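PDB 3W1O: DNA mimic protein DMP12 from Neisseria meningitidis MC58, which acts as a DNA mimic that binds the dimeric histone-like protein HU and partly keeps it from DNA, more likely as a regulator than a competitive inhibitor. Local coordinates for residues A[25-28]-A[29-33]; A[83-86]-A[87-91]; A[55-58]-A[59-63]; A[18-21]-A[22-25]. One frame throughout, in Å; residues are numbered along the deposited sequence.

Interaction 1 of 4, residues A[25-28]-A[29-33]; sequences IDWA and YKNIQ
Asn31 folds its side chain back under the indole of Trp27, and its amide does two jobs there. As a polar contact, ND2 of Asn31 donates to the backbone O of Trp27 at 2.8 Å with an N-H...O angle of 159°; the acceptor lies close to the amide plane, while the donor is tilted out of the carbonyl plane. As a stacking contact, the same amide lies 23° from parallel with the indole, with ND2 3.1 Å above the ring plane and offset toward its rim. CB of Asn31 completes this with a CH-pi contact, 4.0 Å from the centroid of the six-membered ring. The indole reaches this position because CG of Trp27 is anti to the backbone N (chi1 -180°). On the other side of the amide, OD1 of Asn31 accepts from NE2 of Gln33 at 3.0 Å, on a lone pair, which further fixes the rotation of the amide.

The backbone bonds mark the C-terminal end of helix 21-30: Tyr29 N to Ile25 O and Lys30 N to Asp26 O are i to i+4 bonds, after which Asn31 N turns to Ala28 O, 3.0 Å away.

The apolar contact is between Ile25 and Tyr29, which point the same way, CG2 of Ile25 lying 3.6 Å from CE2 of Tyr29. The Tyr29 hydroxyl is hydrogen-bonded to Asn6 O, and its ring stacks with His5.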
loop_
_atom_site.group_PDB
_atom_site.type_symbol
_atom_site.label_atom_id
_atom_site.label_comp_id
_atom_site.label_asym_id
_atom_site.label_seq_id
_atom_site.Cartn_x
_atom_site.Cartn_y
_atom_site.Cartn_z
ATOM N N ILE A 25 -4.104 4.052 12.157
ATOM C CA ILE A 25 -4.573 2.705 11.733
ATOM C C ILE A 25 -6.088 2.608 11.926
ATOM O O ILE A 25 -6.798 2.107 11.048
ATOM C CB ILE A 25 -3.901 1.567 12.541
ATOM C CG1 ILE A 25 -2.376 1.620 12.375
ATOM C CG2 ILE A 25 -4.428 0.168 12.097
ATOM C CD1 ILE A 25 -1.901 1.424 10.916
ATOM N N ASP A 26 -6.562 3.083 13.073
ATOM C CA ASP A 26 -7.992 3.123 13.341
ATOM C C ASP A 26 -8.708 3.924 12.256
ATOM O O ASP A 26 -9.707 3.472 11.743
ATOM C CB ASP A 26 -8.284 3.737 14.698
ATOM C CG ASP A 26 -7.796 2.880 15.865
ATOM O OD1 ASP A 26 -7.544 1.650 15.708
ATOM O OD2 ASP A 26 -7.682 3.479 16.963
ATOM N N TRP A 27 -8.163 5.083 11.888
ATOM C CA TRP A 27 -8.717 5.906 10.818
ATOM C C TRP A 27 -8.825 5.085 9.527
ATOM O O TRP A 27 -9.887 5.105 8.883
ATOM C CB TRP A 27 -7.891 7.168 10.580
ATOM C CG TRP A 27 -8.432 8.033 9.491
ATOM C CD1 TRP A 27 -9.300 9.074 9.633
ATOM C CD2 TRP A 27 -8.115 7.947 8.083
ATOM N NE1 TRP A 27 -9.544 9.640 8.411
ATOM C CE2 TRP A 27 -8.846 8.964 7.439
ATOM C CE3 TRP A 27 -7.279 7.098 7.313
ATOM C CZ2 TRP A 27 -8.792 9.182 6.030
ATOM C CZ3 TRP A 27 -7.205 7.306 5.920
ATOM C CH2 TRP A 27 -7.971 8.330 5.291
ATOM N N ALA A 28 -7.770 4.345 9.166
ATOM C CA ALA A 28 -7.779 3.618 7.890
ATOM C C ALA A 28 -8.907 2.567 7.890
ATOM O O ALA A 28 -9.664 2.482 6.923
ATOM C CB ALA A 28 -6.430 2.969 7.672
ATOM N N TYR A 29 -9.003 1.795 8.981
ATOM C CA TYR A 29 -10.040 0.740 9.059
ATOM C C TYR A 29 -11.429 1.324 9.061
ATOM O O TYR A 29 -12.370 0.665 8.597
ATOM C CB TYR A 29 -9.838 -0.166 10.282
ATOM C CG TYR A 29 -8.797 -1.230 10.013
ATOM C CD1 TYR A 29 -9.006 -2.217 9.036
ATOM C CD2 TYR A 29 -7.593 -1.239 10.713
ATOM C CE1 TYR A 29 -8.025 -3.197 8.772
ATOM C CE2 TYR A 29 -6.622 -2.209 10.461
ATOM C CZ TYR A 29 -6.832 -3.180 9.507
ATOM O OH TYR A 29 -5.837 -4.121 9.261
ATOM N N LYS A 30 -11.550 2.554 9.574
ATOM C CA LYS A 30 -12.817 3.318 9.521
ATOM C C LYS A 30 -13.090 4.059 8.216
ATOM O O LYS A 30 -14.192 4.595 8.038
ATOM C CB LYS A 30 -12.861 4.362 10.648
ATOM C CG LYS A 30 -13.097 3.727 12.022
ATOM C CD LYS A 30 -12.615 4.669 13.130
ATOM C CE LYS A 30 -13.730 5.582 13.590
ATOM N NZ LYS A 30 -13.381 6.096 14.958
ATOM N N ASN A 31 -12.099 4.129 7.330
ATOM C CA ASN A 31 -12.244 4.874 6.066
ATOM C C ASN A 31 -11.863 4.031 4.876
ATOM O O ASN A 31 -11.156 4.476 3.947
ATOM C CB ASN A 31 -11.392 6.138 6.134
ATOM C CG ASN A 31 -12.029 7.177 7.024
ATOM O OD1 ASN A 31 -12.934 7.879 6.573
ATOM N ND2 ASN A 31 -11.633 7.225 8.318
ATOM N N ILE A 32 -12.303 2.785 4.924
ATOM C CA ILE A 32 -12.063 1.888 3.792
ATOM C C ILE A 32 -12.712 2.449 2.526
ATOM O O ILE A 32 -12.315 2.072 1.428
ATOM C CB ILE A 32 -12.557 0.447 4.044
ATOM C CG1 ILE A 32 -11.838 -0.163 5.251
ATOM C CG2 ILE A 32 -12.401 -0.408 2.766
ATOM C CD1 ILE A 32 -10.440 -0.473 5.026
ATOM N N GLN A 33 -13.653 3.370 2.647
ATOM C CA GLN A 33 -14.203 3.942 1.399
ATOM C C GLN A 33 -13.190 4.866 0.728
ATOM O O GLN A 33 -13.321 5.179 -0.456
ATOM C CB GLN A 33 -15.513 4.691 1.632
ATOM C CG GLN A 33 -15.388 6.071 2.223
ATOM C CD GLN A 33 -14.815 6.104 3.624
ATOM O OE1 GLN A 33 -14.899 5.120 4.389
ATOM N NE2 GLN A 33 -14.227 7.261 3.985
#

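Interaction 2 of 4, residues A[83-86]-A[87-91]; sequences VKEK and LQNSD
Lys84 and Gln88, one helical turn apart, bring their polar ends together through a shared water. The Lys84 chain starts out with CG anti to the backbone N (chi1 179°) and then bends twice, at chi3 and chi4, which curls NZ back toward the amide of Gln88. Gln88 instead runs extended beyond CG, and its CD packs 3.8 Å from CG of Lys84. The water accepts from both ends, 2.9 Å from NZ of Lys84 and 3.0 Å from NE2 of Gln88.

On the buried side, Val83 and Leu87 point the same way and meet loosely, CG1 of Val83 lying 4.2 Å from CD1 of Leu87. Leu87 also reaches Leu53 and Ile101, on helices 53-61 and 96-111. Lys86 bends at chi2, and its NZ pairs with Glu59 in a salt bridge whose modelled separation is unusually short.

Ser90 turns back on the helix: with chi1 at 70°, OG donates to Leu87 O at 2.7 Å, while Ser90 N reaches that oxygen from the same face of its plane. Backbone bonds from Leu87, Gln88 and Asn89 to Val83, Lys84 and Glu85 continue up to this point, an arrangement typical of the C-terminal end of an alpha-helix, here helix 77-88.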
loop_
_atom_site.group_PDB
_atom_site.type_symbol
_atom_site.label_atom_id
_atom_site.label_comp_id
_atom_site.label_asym_id
_atom_site.label_seq_id
_atom_site.Cartn_x
_atom_site.Cartn_y
_atom_site.Cartn_z
ATOM N N VAL A 83 8.515 2.126 -5.898
ATOM C CA VAL A 83 7.515 1.045 -5.974
ATOM C C VAL A 83 6.518 1.373 -7.065
ATOM O O VAL A 83 6.130 0.487 -7.867
ATOM C CB VAL A 83 6.790 0.832 -4.612
ATOM C CG1 VAL A 83 5.603 -0.166 -4.764
ATOM C CG2 VAL A 83 7.801 0.237 -3.608
ATOM N N LYS A 84 6.114 2.640 -7.135
ATOM C CA LYS A 84 5.156 3.059 -8.147
ATOM C C LYS A 84 5.660 2.751 -9.558
ATOM O O LYS A 84 4.905 2.264 -10.408
ATOM C CB LYS A 84 4.812 4.522 -8.016
ATOM C CG LYS A 84 3.843 4.972 -9.076
ATOM C CD LYS A 84 3.253 6.286 -8.730
ATOM C CE LYS A 84 4.295 7.394 -8.763
ATOM N NZ LYS A 84 4.742 7.657 -10.157
ATOM N N GLU A 85 6.944 3.057 -9.802
ATOM C CA GLU A 85 7.571 2.743 -11.082
ATOM C C GLU A 85 7.521 1.247 -11.359
ATOM O O GLU A 85 7.152 0.873 -12.474
ATOM C CB GLU A 85 9.024 3.231 -11.134
ATOM C CG GLU A 85 9.532 3.520 -12.555
ATOM C CD GLU A 85 8.717 4.625 -13.250
ATOM O OE1 GLU A 85 8.469 5.680 -12.607
ATOM O OE2 GLU A 85 8.307 4.440 -14.427
ATOM N N LYS A 86 7.908 0.418 -10.380
ATOM C CA LYS A 86 7.918 -1.057 -10.515
ATOM C C LYS A 86 6.513 -1.529 -10.935
ATOM O O LYS A 86 6.338 -2.360 -11.842
ATOM C CB LYS A 86 8.279 -1.766 -9.207
ATOM C CG LYS A 86 9.712 -1.695 -8.731
ATOM C CD LYS A 86 10.575 -2.731 -9.411
ATOM C CE LYS A 86 12.047 -2.384 -9.230
ATOM N NZ LYS A 86 12.860 -3.436 -9.914
ATOM N N LEU A 87 5.507 -1.004 -10.253
ATOM C CA LEU A 87 4.147 -1.460 -10.567
ATOM C C LEU A 87 3.645 -0.995 -11.936
ATOM O O LEU A 87 2.964 -1.749 -12.627
ATOM C CB LEU A 87 3.167 -1.034 -9.483
ATOM C CG LEU A 87 3.439 -1.553 -8.070
ATOM C CD1 LEU A 87 2.324 -1.154 -7.110
ATOM C CD2 LEU A 87 3.551 -3.021 -8.074
ATOM N N GLN A 88 3.913 0.264 -12.271
ATOM C CA GLN A 88 3.488 0.841 -13.562
ATOM C C GLN A 88 4.121 0.103 -14.737
ATOM O O GLN A 88 3.519 -0.006 -15.791
ATOM C CB GLN A 88 3.855 2.325 -13.625
ATOM C CG GLN A 88 2.847 3.169 -12.891
ATOM C CD GLN A 88 3.272 4.606 -12.772
ATOM O OE1 GLN A 88 4.466 4.923 -12.844
ATOM N NE2 GLN A 88 2.314 5.484 -12.583
ATOM N N ASN A 89 5.327 -0.428 -14.524
ATOM C CA ASN A 89 6.042 -1.166 -15.564
ATOM C C ASN A 89 5.825 -2.666 -15.553
ATOM O O ASN A 89 6.408 -3.360 -16.391
ATOM C CB ASN A 89 7.562 -0.842 -15.536
ATOM C CG ASN A 89 7.851 0.599 -15.906
ATOM O OD1 ASN A 89 8.730 1.229 -15.324
ATOM N ND2 ASN A 89 7.107 1.135 -16.866
ATOM N N SER A 90 4.955 -3.156 -14.664
ATOM C CA SER A 90 4.771 -4.584 -14.438
ATOM C C SER A 90 3.797 -5.209 -15.413
ATOM O O SER A 90 3.101 -4.502 -16.139
ATOM C CB SER A 90 4.265 -4.857 -13.024
ATOM O OG SER A 90 2.927 -4.411 -12.864
ATOM N N ASP A 91 3.716 -6.539 -15.369
ATOM C CA ASP A 91 2.820 -7.316 -16.235
ATOM C C ASP A 91 1.356 -7.268 -15.785
ATOM O O ASP A 91 0.483 -7.673 -16.523
ATOM C CB ASP A 91 3.303 -8.779 -16.326
ATOM C CG ASP A 91 4.580 -8.904 -17.162
ATOM O OD1 ASP A 91 4.783 -8.009 -18.020
ATOM O OD2 ASP A 91 5.377 -9.858 -16.954
HETATM O O HOH W 1 2.387 8.358 -11.750
#

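Interaction 3 of 4, residues A[55-58]-A[59-63]; sequences RLVS and EITDN
Thr61 sits over the carbonyl of Val57 in the last turn of its helix. Its CB lies 3.9 Å from Val57 O, and from there the two branches part, both flanking that oxygen. The methyl CG2 is anti to the carbonyl carbon and packs against CG1 of Val57 at 4.0 Å, the two side chains meeting at a slant. The hydroxyl OG1, placed by chi1 of 59° between the backbone N and the carbonyl carbon, comes to 3.5 Å from CA of Ser58; its approach to Val57 O, at 3.3 Å, is weak and not settled. It also accepts from Asn63 N at 3.1 Å with an N-H...O angle of 161°.

This last bond makes an ST turn where helix 53-61 ends. Asp62, with positive phi, is the first residue to leave the helical conformation, yet its N still donates to Ser58 O at 2.8 Å. Val57 O takes both Ile60 N and Thr61 N. One turn back, Ser58 OG donates to Arg55 O at 2.6 Å.

Outward from the helix, Glu59 extends its chain past Leu56, whose CD1 is 4.0 Å from OE2 of Glu59. The carboxylate's strongest partner is Lys86 of helix 77-88, and Ile60 packs on that helix too.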
loop_
_atom_site.group_PDB
_atom_site.type_symbol
_atom_site.label_atom_id
_atom_site.label_comp_id
_atom_site.label_asym_id
_atom_site.label_seq_id
_atom_site.Cartn_x
_atom_site.Cartn_y
_atom_site.Cartn_z
ATOM N N ARG A 55 6.729 -9.800 -4.372
ATOM C CA ARG A 55 8.155 -9.832 -4.749
ATOM C C ARG A 55 8.602 -8.545 -5.472
ATOM O O ARG A 55 9.704 -8.037 -5.268
ATOM C CB ARG A 55 8.411 -11.078 -5.629
ATOM C CG ARG A 55 8.380 -12.356 -4.789
ATOM C CD ARG A 55 8.663 -13.589 -5.643
ATOM N NE ARG A 55 7.445 -14.354 -5.905
ATOM C CZ ARG A 55 6.951 -14.528 -7.120
ATOM N NH1 ARG A 55 7.589 -13.999 -8.149
ATOM N NH2 ARG A 55 5.829 -15.234 -7.320
ATOM N N LEU A 56 7.744 -7.991 -6.311
ATOM C CA LEU A 56 8.047 -6.746 -6.981
ATOM C C LEU A 56 8.214 -5.636 -5.986
ATOM O O LEU A 56 9.144 -4.833 -6.126
ATOM C CB LEU A 56 6.922 -6.382 -7.957
ATOM C CG LEU A 56 7.095 -5.863 -9.373
ATOM C CD1 LEU A 56 8.268 -6.502 -10.172
ATOM C CD2 LEU A 56 5.784 -6.151 -10.068
ATOM N N VAL A 57 7.300 -5.558 -5.008
ATOM C CA VAL A 57 7.380 -4.576 -3.946
ATOM C C VAL A 57 8.665 -4.781 -3.143
ATOM O O VAL A 57 9.397 -3.822 -2.865
ATOM C CB VAL A 57 6.161 -4.614 -3.009
ATOM C CG1 VAL A 57 6.346 -3.605 -1.907
ATOM C CG2 VAL A 57 4.887 -4.283 -3.785
ATOM N N SER A 58 8.982 -6.041 -2.864
ATOM C CA SER A 58 10.135 -6.383 -2.036
ATOM C C SER A 58 11.458 -5.953 -2.682
ATOM O O SER A 58 12.469 -5.768 -1.986
ATOM C CB SER A 58 10.151 -7.886 -1.832
ATOM O OG SER A 58 10.821 -8.489 -2.963
ATOM N N GLU A 59 11.469 -5.809 -4.002
ATOM C CA GLU A 59 12.677 -5.342 -4.711
ATOM C C GLU A 59 13.101 -3.952 -4.267
ATOM O O GLU A 59 14.279 -3.647 -4.322
ATOM C CB GLU A 59 12.457 -5.335 -6.213
ATOM C CG GLU A 59 12.452 -6.721 -6.826
ATOM C CD GLU A 59 12.299 -6.700 -8.354
ATOM O OE1 GLU A 59 12.624 -5.678 -9.024
ATOM O OE2 GLU A 59 11.850 -7.734 -8.881
ATOM N N ILE A 60 12.144 -3.119 -3.836
ATOM C CA ILE A 60 12.419 -1.814 -3.299
ATOM C C ILE A 60 12.501 -1.837 -1.779
ATOM O O ILE A 60 13.381 -1.231 -1.210
ATOM C CB ILE A 60 11.309 -0.734 -3.721
ATOM C CG1 ILE A 60 11.131 -0.629 -5.238
ATOM C CG2 ILE A 60 11.601 0.658 -3.081
ATOM C CD1 ILE A 60 12.506 -0.555 -6.099
ATOM N N THR A 61 11.577 -2.520 -1.095
ATOM C CA THR A 61 11.472 -2.344 0.357
ATOM C C THR A 61 12.309 -3.350 1.118
ATOM O O THR A 61 12.592 -3.191 2.308
ATOM C CB THR A 61 10.060 -2.568 0.814
ATOM O OG1 THR A 61 9.686 -3.905 0.437
ATOM C CG2 THR A 61 9.125 -1.584 0.168
ATOM N N ASP A 62 12.652 -4.416 0.436
ATOM C CA ASP A 62 13.342 -5.567 1.026
ATOM C C ASP A 62 12.561 -6.250 2.107
ATOM O O ASP A 62 13.130 -6.905 2.975
ATOM C CB ASP A 62 14.737 -5.208 1.526
ATOM C CG ASP A 62 15.758 -5.729 0.608
ATOM O OD1 ASP A 62 16.176 -4.943 -0.290
ATOM O OD2 ASP A 62 16.034 -6.965 0.719
ATOM N N ASN A 63 11.253 -6.071 2.069
ATOM C CA ASN A 63 10.363 -6.727 3.001
ATOM C C ASN A 63 9.361 -7.514 2.172
ATOM O O ASN A 63 9.295 -7.311 0.961
ATOM C CB ASN A 63 9.653 -5.650 3.819
ATOM C CG ASN A 63 10.506 -5.148 4.970
ATOM O OD1 ASN A 63 10.781 -5.903 5.906
ATOM N ND2 ASN A 63 10.891 -3.860 4.932
#

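Interaction 4 of 4, residues A[18-21]-A[22-25]; sequences ISEY and TEMI
Tyr21 and Ile25 meet at a slant across one turn of helix, CG1 of Ile25 lying 3.6 Å from CE2 of Tyr21. The ring is carried there by a first torsion of -171°, with CG opposite the backbone N. On the same side of the ring, nearer CD1, Met24 presents its sulfur obliquely: SD is 5.4 Å from the Tyr21 centroid and 50° off the ring normal, a Met-aromatic contact. CG of Met24 also packs against CG2 of Ile18 at 3.9 Å, and the same methyl lies 3.5 Å from CB of Glu23.

On the outer side, Glu20 at the N-cap position and Glu23 turn their carboxylates 62° apart, with OE1 of Glu20 only 2.9 Å from OE1 of Glu23. This close approach of two acceptors would be unfavourable if both are charged. Backbone bonds start the helix, Met24 N donating to Glu20 O and Ile25 N to Tyr21 O.

The contact forms the N-terminal start of helix 21-30, after the loop that follows strand 7-10. Tyr21, Met24 and Ile25 rest on Ile116 of strand 115-118, Tyr21 also lies on Leu74 of strand 72-75, and its hydroxyl is hydrogen-bonded to Asp72.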
loop_
_atom_site.group_PDB
_atom_site.type_symbol
_atom_site.label_atom_id
_atom_site.label_comp_id
_atom_site.label_asym_id
_atom_site.label_seq_id
_atom_site.Cartn_x
_atom_site.Cartn_y
_atom_site.Cartn_z
ATOM N N ILE A 18 -3.588 13.064 11.676
ATOM C CA ILE A 18 -3.727 12.297 12.867
ATOM C C ILE A 18 -2.288 11.867 13.032
ATOM O O ILE A 18 -1.740 11.300 12.104
ATOM C CB ILE A 18 -4.600 11.070 12.562
ATOM C CG1 ILE A 18 -6.050 11.521 12.370
ATOM C CG2 ILE A 18 -4.514 10.047 13.667
ATOM C CD1 ILE A 18 -6.995 10.398 11.980
ATOM N N SER A 19 -1.650 12.192 14.143
ATOM C CA SER A 19 -0.269 11.774 14.276
ATOM C C SER A 19 -0.081 10.509 15.115
ATOM O O SER A 19 0.906 9.796 14.941
ATOM C CB SER A 19 0.577 12.941 14.775
ATOM O OG SER A 19 0.158 13.259 16.053
ATOM N N GLU A 20 -1.013 10.207 16.005
ATOM C CA GLU A 20 -0.800 9.018 16.820
ATOM C C GLU A 20 -0.986 7.791 15.921
ATOM O O GLU A 20 -1.995 7.701 15.172
ATOM C CB GLU A 20 -1.695 8.981 18.057
ATOM C CG GLU A 20 -1.114 7.998 19.060
ATOM C CD GLU A 20 -1.909 7.851 20.309
ATOM O OE1 GLU A 20 -2.564 8.834 20.707
ATOM O OE2 GLU A 20 -1.850 6.753 20.922
ATOM N N TYR A 21 0.005 6.900 15.938
ATOM C CA TYR A 21 0.047 5.808 14.952
ATOM C C TYR A 21 -1.177 4.909 15.062
ATOM O O TYR A 21 -1.805 4.592 14.046
ATOM C CB TYR A 21 1.339 4.970 15.073
ATOM C CG TYR A 21 1.501 3.998 13.955
ATOM C CD1 TYR A 21 2.070 4.389 12.746
ATOM C CD2 TYR A 21 1.053 2.679 14.085
ATOM C CE1 TYR A 21 2.202 3.523 11.704
ATOM C CE2 TYR A 21 1.189 1.801 13.051
ATOM C CZ TYR A 21 1.764 2.234 11.849
ATOM O OH TYR A 21 1.908 1.350 10.801
ATOM N N THR A 22 -1.525 4.506 16.291
ATOM C CA THR A 22 -2.675 3.608 16.499
ATOM C C THR A 22 -3.944 4.246 15.957
ATOM O O THR A 22 -4.774 3.578 15.279
ATOM C CB THR A 22 -2.852 3.241 17.971
ATOM O OG1 THR A 22 -1.731 2.436 18.371
ATOM C CG2 THR A 22 -4.118 2.393 18.154
ATOM N N GLU A 23 -4.061 5.541 16.217
ATOM C CA GLU A 23 -5.168 6.343 15.702
ATOM C C GLU A 23 -5.189 6.447 14.164
ATOM O O GLU A 23 -6.288 6.532 13.597
ATOM C CB GLU A 23 -5.142 7.743 16.290
ATOM C CG GLU A 23 -5.615 7.802 17.709
ATOM C CD GLU A 23 -5.633 9.232 18.248
ATOM O OE1 GLU A 23 -5.044 9.467 19.330
ATOM O OE2 GLU A 23 -6.228 10.115 17.591
ATOM N N MET A 24 -4.024 6.458 13.500
ATOM C CA MET A 24 -3.978 6.466 12.014
ATOM C C MET A 24 -4.506 5.138 11.496
ATOM O O MET A 24 -5.237 5.078 10.506
ATOM C CB MET A 24 -2.553 6.624 11.444
ATOM C CG MET A 24 -1.916 7.934 11.689
ATOM S SD MET A 24 -0.141 7.970 11.215
ATOM C CE MET A 24 -0.270 8.125 9.401
ATOM N N ILE A 25 -4.104 4.052 12.157
ATOM C CA ILE A 25 -4.573 2.705 11.733
ATOM C C ILE A 25 -6.088 2.608 11.926
ATOM O O ILE A 25 -6.798 2.107 11.048
ATOM C CB ILE A 25 -3.901 1.567 12.541
ATOM C CG1 ILE A 25 -2.376 1.620 12.375
ATOM C CG2 ILE A 25 -4.428 0.168 12.097
ATOM C CD1 ILE A 25 -1.901 1.424 10.916
#

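The four contacts form two pairs. Interactions 1 and 4 are the two ends of helix 21-30, with centres about 10 Å apart; they share Ile25, and CD1 of Ile18 packs 3.5 Å from CD1 of Trp27. Interactions 2 and 3 are the C-terminal ends of helices 77-88 and 53-61, with centres about 12 Å apart. They are joined by packing of Val83 on Ile60 and Ser90 on Leu56, and by the Lys86 to Glu59 salt bridge. Interactions 1 and 2 lie on opposite sides of the chain's centre, their nearest atoms about 17 Å apart. The bound magnesium ion is remote, about 12 Å from the side chain of Trp27 and about 13 Å from that of Ile18.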